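Local coordinates for protein oxidoreductase (Methanosarcina mazei, PDB 3KA7) that binds flavin-adenine dinucleotide and is probably an oxidoreductase of the flavin-containing amine oxidoreductase family, its substrate not established, at residues A[39-44]-A[53-58]; A[188-193]-A[311-316]; A[258-263]-A[389-394]; A[244-247]-A[252-255]. One frame throughout, in Å; residues are numbered along the deposited sequence.

Interaction 1: A[39-44]-A[53-58]; sequences FTNLSY and AFHMLP. With FAD (flavin-adenine dinucleotide), chain B.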
# COMPACT_ATOMS: atom_id res chain seq x y z
N PHE A 39 7.91 0.61 -4.54
CA PHE A 39 7.55 2.02 -4.42
C PHE A 39 8.53 2.92 -5.17
O PHE A 39 9.09 3.86 -4.59
CB PHE A 39 7.50 2.44 -2.95
CG PHE A 39 6.64 3.66 -2.68
CD1 PHE A 39 5.28 3.53 -2.47
CD2 PHE A 39 7.20 4.93 -2.59
CE1 PHE A 39 4.48 4.64 -2.20
CE2 PHE A 39 6.42 6.04 -2.33
CZ PHE A 39 5.06 5.90 -2.14
N THR A 40 8.76 2.63 -6.44
CA THR A 40 9.60 3.52 -7.23
C THR A 40 9.11 3.56 -8.68
O THR A 40 8.09 2.95 -9.00
CB THR A 40 11.08 3.13 -7.15
OG1 THR A 40 11.89 4.20 -7.68
CG2 THR A 40 11.31 1.86 -7.93
N ASN A 41 9.80 4.30 -9.53
CA ASN A 41 9.29 4.51 -10.89
C ASN A 41 9.85 3.48 -11.86
O ASN A 41 10.93 2.93 -11.65
CB ASN A 41 9.63 5.92 -11.39
CG ASN A 41 8.88 7.01 -10.65
OD1 ASN A 41 8.32 6.78 -9.57
ND2 ASN A 41 8.86 8.21 -11.22
N LEU A 42 9.11 3.23 -12.93
CA LEU A 42 9.58 2.40 -14.02
C LEU A 42 9.36 3.18 -15.30
O LEU A 42 8.22 3.51 -15.63
CB LEU A 42 8.81 1.09 -14.08
CG LEU A 42 8.76 0.44 -15.46
CD1 LEU A 42 10.13 -0.07 -15.85
CD2 LEU A 42 7.74 -0.68 -15.51
N SER A 43 10.44 3.52 -15.99
CA SER A 43 10.35 4.24 -17.27
C SER A 43 9.83 3.27 -18.33
O SER A 43 10.44 2.23 -18.58
CB SER A 43 11.72 4.80 -17.68
OG SER A 43 12.22 5.71 -16.72
N TYR A 44 8.71 3.61 -18.96
CA TYR A 44 8.08 2.72 -19.93
C TYR A 44 7.40 3.52 -21.04
O TYR A 44 6.39 4.18 -20.82
CB TYR A 44 7.06 1.79 -19.27
CG TYR A 44 6.62 0.65 -20.15
CD1 TYR A 44 7.39 -0.51 -20.27
CD2 TYR A 44 5.41 0.70 -20.84
CE1 TYR A 44 6.98 -1.56 -21.07
CE2 TYR A 44 4.99 -0.35 -21.64
CZ TYR A 44 5.78 -1.48 -21.75
OH TYR A 44 5.36 -2.52 -22.55
N ALA A 53 3.20 0.75 -6.28
CA ALA A 53 2.28 1.80 -5.80
C ALA A 53 1.85 2.80 -6.88
O ALA A 53 2.61 3.13 -7.79
CB ALA A 53 2.91 2.53 -4.62
N PHE A 54 0.62 3.28 -6.75
CA PHE A 54 0.01 4.11 -7.78
C PHE A 54 0.44 5.57 -7.62
O PHE A 54 -0.37 6.48 -7.81
CB PHE A 54 -1.51 4.01 -7.69
CG PHE A 54 -2.11 2.78 -8.33
CD1 PHE A 54 -3.15 2.90 -9.24
CD2 PHE A 54 -1.68 1.51 -8.01
CE1 PHE A 54 -3.73 1.77 -9.83
CE2 PHE A 54 -2.26 0.38 -8.59
CZ PHE A 54 -3.27 0.51 -9.49
N HIS A 55 1.71 5.81 -7.28
CA HIS A 55 2.20 7.21 -7.18
C HIS A 55 1.35 8.07 -6.25
O HIS A 55 1.14 9.27 -6.49
CB HIS A 55 2.24 7.85 -8.57
CG HIS A 55 3.32 7.30 -9.46
ND1 HIS A 55 3.13 7.06 -10.80
CD2 HIS A 55 4.60 6.95 -9.18
CE1 HIS A 55 4.26 6.59 -11.32
NE2 HIS A 55 5.16 6.51 -10.36
N MSE A 56 0.87 7.47 -5.16
CA MSE A 56 -0.08 8.15 -4.29
C MSE A 56 0.13 7.73 -2.84
O MSE A 56 0.43 6.56 -2.56
CB MSE A 56 -1.50 7.82 -4.76
CG MSE A 56 -2.61 8.55 -4.05
SE MSE A 56 -4.31 8.20 -4.90
CE MSE A 56 -4.32 9.77 -6.07
N LEU A 57 0.02 8.70 -1.92
CA LEU A 57 0.05 8.45 -0.48
C LEU A 57 -1.38 8.47 0.07
O LEU A 57 -2.14 9.41 -0.21
CB LEU A 57 0.87 9.52 0.25
CG LEU A 57 2.35 9.68 -0.13
CD1 LEU A 57 3.04 10.70 0.78
CD2 LEU A 57 3.07 8.36 -0.10
N PRO A 58 -1.75 7.44 0.84
CA PRO A 58 -3.12 7.34 1.35
C PRO A 58 -3.56 8.56 2.18
O PRO A 58 -4.73 8.97 2.11
CB PRO A 58 -3.06 6.08 2.23
CG PRO A 58 -2.03 5.24 1.55
CD PRO A 58 -0.97 6.23 1.13
PA FAD B . 9.48 -3.72 -0.56
O1A FAD B . 8.89 -5.10 -0.40
O2A FAD B . 8.88 -2.85 -1.65
O5B FAD B . 11.06 -3.85 -0.81
C5B FAD B . 11.76 -5.00 -0.36
C4B FAD B . 13.14 -4.88 -1.01
O4B FAD B . 14.00 -5.92 -0.58
C3B FAD B . 13.04 -4.97 -2.53
O3B FAD B . 13.65 -3.84 -3.14
C2B FAD B . 13.80 -6.26 -2.87
O2B FAD B . 14.47 -6.20 -4.12
C1B FAD B . 14.76 -6.39 -1.69
N9A FAD B . 15.17 -7.77 -1.38
C8A FAD B . 14.43 -8.92 -1.34
N7A FAD B . 15.24 -9.94 -0.94
C5A FAD B . 16.48 -9.42 -0.72
C6A FAD B . 17.68 -9.99 -0.33
N6A FAD B . 17.73 -11.27 0.04
N1A FAD B . 18.80 -9.18 -0.20
C2A FAD B . 18.73 -7.83 -0.47
N3A FAD B . 17.54 -7.27 -0.86
C4A FAD B . 16.44 -8.07 -0.99
N1 FAD B . 0.91 1.84 -1.33
C2 FAD B . 0.48 3.14 -1.13
O2 FAD B . 0.74 3.72 -0.07
N3 FAD B . -0.26 3.76 -2.13
C4 FAD B . -0.57 3.10 -3.30
O4 FAD B . -1.23 3.65 -4.19
C4X FAD B . -0.15 1.80 -3.49
N5 FAD B . -0.47 1.12 -4.66
C5X FAD B . -0.02 -0.18 -4.84
C6 FAD B . -0.33 -0.87 -6.02
C7 FAD B . 0.14 -2.16 -6.21
C7M FAD B . -0.21 -2.88 -7.49
C8 FAD B . 0.90 -2.76 -5.22
C8M FAD B . 1.41 -4.17 -5.39
C9 FAD B . 1.19 -2.09 -4.04
C9A FAD B . 0.74 -0.79 -3.85
N10 FAD B . 1.03 -0.11 -2.68
C10 FAD B . 0.60 1.18 -2.50
C1' FAD B . 1.77 -0.77 -1.56
C2' FAD B . 3.24 -0.33 -1.61
O2' FAD B . 3.71 -0.42 -2.95
C3' FAD B . 4.06 -1.24 -0.69
O3' FAD B . 3.38 -1.36 0.56
C4' FAD B . 5.48 -0.77 -0.40
O4' FAD B . 6.17 -0.40 -1.58
C5' FAD B . 6.21 -1.95 0.24
O5' FAD B . 7.41 -1.45 0.78
P FAD B . 8.29 -2.37 1.74
O1P FAD B . 8.92 -1.50 2.79
O2P FAD B . 7.51 -3.56 2.27
O3P FAD B . 9.50 -2.92 0.84
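Phe39 packs against Ala53 and Leu57 in a buried apolar contact. Its CD1 lies 3.4 Å from CB of Ala53, and its CZ meets CD2 of Leu57 at 3.8 Å. The leucine methyl comes in at the ring edge, near the ring plane. CG of Phe39 is anti to the backbone N (chi1 -157°), which carries the ring across to the 53-58 loop. Val409 and Ile198 also touch this side chain. With an alanine here, Ala53 and Leu57 would probably lose their shared neighbour and the loop be less firmly backed against the flavin.

The polar contact is slight. NE2 of His55 gives a weak, bent hydrogen bond to OD1 of Asn41 (3.3 Å, 136°). The amide and imidazole planes are 68° apart. OD1 also accepts from Lys196 N, the stronger partner.

The ligand contacts belong mostly to the loop. Phe54 N donates to O4 of FAD at 3.2 Å, and N3 of FAD donates weakly to Met56 O at 2.9 Å. CB of Ala53 rests 3.3 Å from C4X of FAD. Phe54 turns a ring edge to C6 of FAD. Together the segments form part of the isoalloxazine site of this FAD-binding fold.

Interaction 2: A[188-193]-A[311-316]; sequences TGIPEG and NEVTQA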
# COMPACT_ATOMS: atom_id res chain seq x y z
N THR A 188 -5.97 11.70 0.36
CA THR A 188 -4.84 11.26 -0.44
C THR A 188 -4.02 12.44 -0.96
O THR A 188 -4.45 13.60 -0.91
CB THR A 188 -5.31 10.42 -1.65
OG1 THR A 188 -6.05 11.25 -2.55
CG2 THR A 188 -6.20 9.28 -1.20
N GLY A 189 -2.84 12.13 -1.46
CA GLY A 189 -2.00 13.12 -2.11
C GLY A 189 -1.01 12.47 -3.05
O GLY A 189 -0.87 11.25 -3.04
N ILE A 190 -0.32 13.28 -3.84
CA ILE A 190 0.61 12.76 -4.85
C ILE A 190 1.98 13.43 -4.72
O ILE A 190 2.09 14.66 -4.77
CB ILE A 190 0.08 13.00 -6.29
CG1 ILE A 190 -1.22 12.22 -6.53
CG2 ILE A 190 1.14 12.63 -7.34
CD1 ILE A 190 -2.03 12.79 -7.70
N PRO A 191 3.04 12.62 -4.56
CA PRO A 191 4.38 13.20 -4.50
C PRO A 191 4.86 13.68 -5.87
O PRO A 191 4.69 12.99 -6.88
CB PRO A 191 5.24 12.01 -4.03
CG PRO A 191 4.53 10.81 -4.56
CD PRO A 191 3.06 11.15 -4.49
N GLU A 192 5.49 14.85 -5.92
CA GLU A 192 6.15 15.29 -7.14
C GLU A 192 7.21 14.27 -7.54
O GLU A 192 8.00 13.84 -6.71
CB GLU A 192 6.81 16.66 -6.92
CG GLU A 192 7.25 17.34 -8.21
CD GLU A 192 7.89 18.70 -7.97
OE1 GLU A 192 7.43 19.44 -7.07
OE2 GLU A 192 8.86 19.02 -8.69
N GLY A 193 7.22 13.89 -8.82
CA GLY A 193 8.15 12.90 -9.33
C GLY A 193 7.62 11.49 -9.19
O GLY A 193 8.29 10.52 -9.54
N ASN A 311 -6.86 5.96 -10.74
CA ASN A 311 -6.36 7.33 -10.55
C ASN A 311 -5.67 7.86 -11.79
O ASN A 311 -5.56 7.15 -12.79
CB ASN A 311 -5.50 7.50 -9.28
CG ASN A 311 -4.10 6.88 -9.38
OD1 ASN A 311 -3.69 6.35 -10.41
ND2 ASN A 311 -3.35 6.98 -8.27
N GLU A 312 -5.28 9.12 -11.75
CA GLU A 312 -4.73 9.81 -12.91
C GLU A 312 -3.73 10.82 -12.40
O GLU A 312 -4.03 12.02 -12.32
CB GLU A 312 -5.86 10.52 -13.64
CG GLU A 312 -5.55 10.91 -15.06
CD GLU A 312 -6.82 11.14 -15.86
OE1 GLU A 312 -7.37 12.27 -15.81
OE2 GLU A 312 -7.28 10.18 -16.51
N VAL A 313 -2.55 10.36 -12.01
CA VAL A 313 -1.64 11.22 -11.27
C VAL A 313 -1.02 12.32 -12.11
O VAL A 313 -0.41 13.26 -11.58
CB VAL A 313 -0.55 10.41 -10.54
CG1 VAL A 313 -1.20 9.45 -9.52
CG2 VAL A 313 0.31 9.65 -11.54
N THR A 314 -1.15 12.20 -13.42
CA THR A 314 -0.65 13.25 -14.31
C THR A 314 -1.50 14.52 -14.16
O THR A 314 -1.12 15.60 -14.64
CB THR A 314 -0.59 12.78 -15.78
OG1 THR A 314 -1.78 12.02 -16.08
CG2 THR A 314 0.62 11.89 -15.99
N GLN A 315 -2.65 14.40 -13.52
CA GLN A 315 -3.41 15.59 -13.13
C GLN A 315 -2.60 16.46 -12.17
O GLN A 315 -2.76 17.68 -12.13
CB GLN A 315 -4.76 15.21 -12.53
CG GLN A 315 -5.70 14.56 -13.54
CD GLN A 315 -6.29 15.58 -14.51
OE1 GLN A 315 -6.24 16.79 -14.26
NE2 GLN A 315 -6.84 15.10 -15.63
N ALA A 316 -1.72 15.82 -11.40
CA ALA A 316 -0.90 16.51 -10.42
C ALA A 316 0.52 16.75 -10.95
O ALA A 316 1.10 17.81 -10.73
CB ALA A 316 -0.86 15.70 -9.10
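Ile190 has CG1 beside its backbone N and anti to the carbonyl carbon (chi1 -64°), and chi2 of 159° extends the chain to CD1. This terminal methyl reaches the 311-316 segment. In Val313, CG1 is likewise anti to the carbonyl carbon (chi1 -62°), and this is the branch that faces Ile190. CD1 of Ile190 touches two side chains. It lies 3.9 Å from CG1 of Val313 and 3.4 Å from CB of Ala316. The second is a close carbon-carbon approach. Further back, CB of Ile190 is 4.0 Å from CB of Ala316. The side chains of Ile190 and Val313 cross obliquely. The contact between the segments is wholly apolar.

Ile190 sits on strand 189-191, which pairs antiparallel with strand 78-80. Val313 and Ala316 lie in the loop between strands 307-311 and 326-334 of the large mixed sheet, where residues 313-315 make a short 3-10 turn. The contact thus joins a small two-stranded sheet to a connection of the mixed sheet.

The turn is held from within. Ala316 N bonds to Val313 O at 2.9 Å, which closes the 3-10 turn, with both apolar residues on the side facing Ile190. NE2 of Gln315 donates to OE1 of Glu312 at 2.9 Å, nearly straight, on the anti side of the carboxylate. OE2 of Glu312 is bonded in turn to Thr328 and to the backbone N of Leu292 and Val293. Asn311 ND2 bonds to Phe54 O, in the loop that lines the flavin. The side chain of Ile190 lies about 4 Å from that of Met56 in the same loop.

Interaction 3: A[258-263]-A[389-394]; sequences SEALSK and TPFSGL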
# COMPACT_ATOMS: atom_id res chain seq x y z
N SER A 258 17.34 -19.29 9.04
CA SER A 258 16.93 -20.69 9.14
C SER A 258 17.82 -21.54 10.04
O SER A 258 17.34 -22.42 10.75
CB SER A 258 16.78 -21.31 7.75
OG SER A 258 17.96 -21.20 7.00
N GLU A 259 19.12 -21.27 10.01
CA GLU A 259 20.09 -22.04 10.80
C GLU A 259 20.01 -21.79 12.30
O GLU A 259 20.50 -22.60 13.11
CB GLU A 259 21.51 -21.74 10.31
CG GLU A 259 21.91 -22.51 9.08
CD GLU A 259 23.28 -22.11 8.59
OE1 GLU A 259 23.43 -21.00 8.03
OE2 GLU A 259 24.22 -22.91 8.75
N ALA A 260 19.38 -20.69 12.68
CA ALA A 260 19.32 -20.30 14.08
C ALA A 260 17.96 -20.55 14.72
O ALA A 260 17.83 -20.58 15.94
CB ALA A 260 19.73 -18.84 14.25
N LEU A 261 16.94 -20.75 13.89
CA LEU A 261 15.59 -20.91 14.41
C LEU A 261 15.30 -22.31 14.97
O LEU A 261 15.75 -23.31 14.41
CB LEU A 261 14.57 -20.57 13.32
CG LEU A 261 14.28 -19.08 13.09
CD1 LEU A 261 13.49 -18.91 11.80
CD2 LEU A 261 13.51 -18.50 14.27
N SER A 262 14.54 -22.38 16.06
CA SER A 262 14.18 -23.66 16.66
C SER A 262 12.67 -23.91 16.57
O SER A 262 11.88 -23.13 17.08
CB SER A 262 14.64 -23.72 18.12
OG SER A 262 14.03 -24.81 18.81
N LYS A 263 12.29 -25.02 15.94
CA LYS A 263 10.87 -25.37 15.84
C LYS A 263 10.29 -25.58 17.22
O LYS A 263 9.07 -25.51 17.41
CB LYS A 263 10.68 -26.64 15.00
CG LYS A 263 10.84 -26.41 13.51
CD LYS A 263 10.48 -27.66 12.72
CE LYS A 263 10.57 -27.40 11.22
NZ LYS A 263 9.78 -26.20 10.82
N THR A 389 11.31 -10.23 16.32
CA THR A 389 11.61 -11.61 15.94
C THR A 389 12.14 -12.30 17.19
O THR A 389 12.27 -11.66 18.25
CB THR A 389 12.66 -11.69 14.82
OG1 THR A 389 13.96 -11.31 15.32
CG2 THR A 389 12.29 -10.75 13.66
N PRO A 390 12.45 -13.59 17.09
CA PRO A 390 13.00 -14.32 18.23
C PRO A 390 14.39 -13.84 18.64
O PRO A 390 14.90 -14.25 19.69
CB PRO A 390 13.08 -15.77 17.70
CG PRO A 390 12.01 -15.84 16.67
CD PRO A 390 12.04 -14.50 16.00
N PHE A 391 15.01 -12.99 17.83
CA PHE A 391 16.40 -12.61 18.04
C PHE A 391 16.54 -11.14 18.40
O PHE A 391 16.01 -10.26 17.70
CB PHE A 391 17.23 -12.93 16.80
CG PHE A 391 17.07 -14.35 16.32
CD1 PHE A 391 17.58 -15.41 17.07
CD2 PHE A 391 16.39 -14.62 15.14
CE1 PHE A 391 17.42 -16.72 16.63
CE2 PHE A 391 16.23 -15.95 14.70
CZ PHE A 391 16.74 -16.99 15.44
N SER A 392 17.25 -10.86 19.48
CA SER A 392 17.51 -9.47 19.82
C SER A 392 18.31 -8.77 18.74
O SER A 392 19.19 -9.36 18.12
CB SER A 392 18.22 -9.36 21.18
OG SER A 392 17.25 -9.45 22.19
N GLY A 393 17.98 -7.50 18.49
CA GLY A 393 18.68 -6.70 17.50
C GLY A 393 18.26 -6.97 16.06
O GLY A 393 18.84 -6.41 15.14
N LEU A 394 17.26 -7.83 15.88
CA LEU A 394 16.70 -8.08 14.55
C LEU A 394 15.23 -7.67 14.50
O LEU A 394 14.41 -8.22 15.24
CB LEU A 394 16.83 -9.56 14.18
CG LEU A 394 16.14 -9.97 12.87
CD1 LEU A 394 16.75 -9.24 11.69
CD2 LEU A 394 16.24 -11.48 12.69
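Phe391 meets Ala260 and Leu261 with the far end of its ring. This is the closely packed part of the contact. CZ of Phe391 is 3.7 Å from CB of Ala260, and CE2 is 3.8 Å from CD2 of Leu261. Both methyls approach the ring obliquely. CG of Phe391 stands beside its backbone N (chi1 -52°), which directs the ring at the 258-263 loop. CB of Pro390 lies over the centre of one ring face, 4.2 Å above it. Ile224 and Cys257 also touch this side chain.

Toward solvent a single touch remains, CG of Pro390 on CD2 of Leu261 at 3.9 Å. Phe391 is the buried member; Ala260, Leu261 and Pro390 are partly exposed. A serine in place of Phe391 would probably leave Ala260 and Leu261 facing a gap.

The contact joins the loop between helices 250-256 and 267-275 to the loop entering strand 394-396, the outermost strand of the parallel sheet. Phe391 N donates to OG1 of Thr389 at 3.2 Å, an ST turn, and residues 391-394 form a type II beta turn. Contact across the two loops is apolar, so it probably rests on fit and on the burial of the Phe391 ring, not on directed bonds.

Interaction 4: A[244-247]-A[252-255]; sequences VISN and ATAV. With FAD (flavin-adenine dinucleotide), chain B.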
# COMPACT_ATOMS: atom_id res chain seq x y z
N VAL A 244 20.19 -5.31 12.98
CA VAL A 244 19.81 -5.71 11.63
C VAL A 244 18.34 -5.37 11.42
O VAL A 244 17.47 -5.84 12.15
CB VAL A 244 20.04 -7.23 11.39
CG1 VAL A 244 19.54 -7.61 10.01
CG2 VAL A 244 21.53 -7.58 11.52
N ILE A 245 18.07 -4.52 10.43
CA ILE A 245 16.70 -4.20 10.06
C ILE A 245 16.37 -4.93 8.75
O ILE A 245 16.98 -4.67 7.71
CB ILE A 245 16.49 -2.70 9.85
CG1 ILE A 245 16.89 -1.90 11.11
CG2 ILE A 245 15.05 -2.40 9.37
CD1 ILE A 245 16.22 -2.33 12.40
N SER A 246 15.41 -5.85 8.79
CA SER A 246 15.07 -6.58 7.58
C SER A 246 13.81 -6.01 6.96
O SER A 246 12.77 -5.98 7.61
CB SER A 246 14.86 -8.07 7.85
OG SER A 246 14.38 -8.69 6.66
N ASN A 247 13.90 -5.57 5.71
CA ASN A 247 12.76 -5.02 4.98
C ASN A 247 12.12 -6.08 4.06
O ASN A 247 11.44 -5.74 3.08
CB ASN A 247 13.24 -3.83 4.16
CG ASN A 247 12.11 -2.97 3.63
OD1 ASN A 247 10.97 -2.96 4.14
ND2 ASN A 247 12.44 -2.21 2.62
N ALA A 252 10.34 -14.17 4.60
CA ALA A 252 11.62 -14.16 3.96
C ALA A 252 12.74 -13.98 5.00
O ALA A 252 13.81 -14.53 4.86
CB ALA A 252 11.68 -13.05 2.91
N THR A 253 12.47 -13.19 6.04
CA THR A 253 13.44 -13.01 7.11
C THR A 253 13.71 -14.32 7.85
O THR A 253 14.85 -14.62 8.19
CB THR A 253 12.98 -11.93 8.09
OG1 THR A 253 12.80 -10.68 7.38
CG2 THR A 253 14.02 -11.75 9.20
N ALA A 254 12.65 -15.09 8.09
CA ALA A 254 12.77 -16.38 8.74
C ALA A 254 13.68 -17.30 7.94
O ALA A 254 14.53 -17.99 8.51
CB ALA A 254 11.40 -17.00 8.92
N VAL A 255 13.52 -17.30 6.62
CA VAL A 255 14.38 -18.13 5.76
C VAL A 255 15.85 -17.75 5.93
O VAL A 255 16.73 -18.62 5.97
CB VAL A 255 13.94 -18.05 4.27
CG1 VAL A 255 14.90 -18.84 3.37
CG2 VAL A 255 12.50 -18.57 4.12
PA FAD B . 9.48 -3.72 -0.56
O1A FAD B . 8.89 -5.10 -0.40
O2A FAD B . 8.88 -2.85 -1.65
O5B FAD B . 11.06 -3.85 -0.81
C5B FAD B . 11.76 -5.00 -0.36
C4B FAD B . 13.14 -4.88 -1.01
O4B FAD B . 14.00 -5.92 -0.58
C3B FAD B . 13.04 -4.97 -2.53
O3B FAD B . 13.65 -3.84 -3.14
C2B FAD B . 13.80 -6.26 -2.87
O2B FAD B . 14.47 -6.20 -4.12
C1B FAD B . 14.76 -6.39 -1.69
N9A FAD B . 15.17 -7.77 -1.38
C8A FAD B . 14.43 -8.92 -1.34
N7A FAD B . 15.24 -9.94 -0.94
C5A FAD B . 16.48 -9.42 -0.72
C6A FAD B . 17.68 -9.99 -0.33
N6A FAD B . 17.73 -11.27 0.04
N1A FAD B . 18.80 -9.18 -0.20
C2A FAD B . 18.73 -7.83 -0.47
N3A FAD B . 17.54 -7.27 -0.86
C4A FAD B . 16.44 -8.07 -0.99
N1 FAD B . 0.91 1.84 -1.33
C2 FAD B . 0.48 3.14 -1.13
O2 FAD B . 0.74 3.72 -0.07
N3 FAD B . -0.26 3.76 -2.13
C4 FAD B . -0.57 3.10 -3.30
O4 FAD B . -1.23 3.65 -4.19
C4X FAD B . -0.15 1.80 -3.49
N5 FAD B . -0.47 1.12 -4.66
C5X FAD B . -0.02 -0.18 -4.84
C6 FAD B . -0.33 -0.87 -6.02
C7 FAD B . 0.14 -2.16 -6.21
C7M FAD B . -0.21 -2.88 -7.49
C8 FAD B . 0.90 -2.76 -5.22
C8M FAD B . 1.41 -4.17 -5.39
C9 FAD B . 1.19 -2.09 -4.04
C9A FAD B . 0.74 -0.79 -3.85
N10 FAD B . 1.03 -0.11 -2.68
C10 FAD B . 0.60 1.18 -2.50
C1' FAD B . 1.77 -0.77 -1.56
C2' FAD B . 3.24 -0.33 -1.61
O2' FAD B . 3.71 -0.42 -2.95
C3' FAD B . 4.06 -1.24 -0.69
O3' FAD B . 3.38 -1.36 0.56
C4' FAD B . 5.48 -0.77 -0.40
O4' FAD B . 6.17 -0.40 -1.58
C5' FAD B . 6.21 -1.95 0.24
O5' FAD B . 7.41 -1.45 0.78
P FAD B . 8.29 -2.37 1.74
O1P FAD B . 8.92 -1.50 2.79
O2P FAD B . 7.51 -3.56 2.27
O3P FAD B . 9.50 -2.92 0.84
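Strand 243-246 and helix 250-256, joined by a short loop, come nearest at Ser246 and Thr253, whose CA atoms are 6.7 Å apart.

The two hydroxyls carry the contact. OG of Ser246 donates to OG1 of Thr253 in a short hydrogen bond of 2.6 Å. With chi1 at 173°, OG of Ser246 swings away from the backbone N and out toward the helix. OG1 of Thr253 sits beside its backbone N (chi1 -59°), facing the serine. The threonine methyl lies alongside, with CG2 4.0 Å from CB of Ser246. Thr253 also packs on Leu394 and Val396 of the neighbouring strand.

The strand belongs to the five-stranded parallel sheet, consistent with a Rossmann-type FAD-binding domain, and the contact is a strand-to-helix junction there. Asn247 lines the FAD pocket, its side chain beside the pyrophosphate.

Each hydroxyl has a second partner. OG1 of Thr253 is bonded to Gly249 O, one turn back in the chain. OG of Ser246 receives a weak bond from Leu248 N. Both hydroxyls are buried, and these bonds satisfy them. The chain of polar contacts therefore ties the strand end, the connecting loop and the start of the helix together next to the FAD-lining Asn247.

Interactions 1 and 2 adjoin, with centres about 9 Å apart, and touch through Leu57 N to Gly189 O and Asn41 ND2 to Gly193 O. Interactions 3 and 4 form a second pair, about 10 Å apart, joined where Gly393 O meets Val244 N in the parallel sheet. Centres of interactions 2 and 3 are about 41 Å apart. Along the chain interaction 1 closes first. Interaction 4 is nested within the loop closed by interaction 2, while interactions 2 and 3 alternate. FAD spans the gap between the pairs: interaction 1 holds its flavin end, and interaction 4 lies by its pyrophosphate, on the side of the parallel sheet.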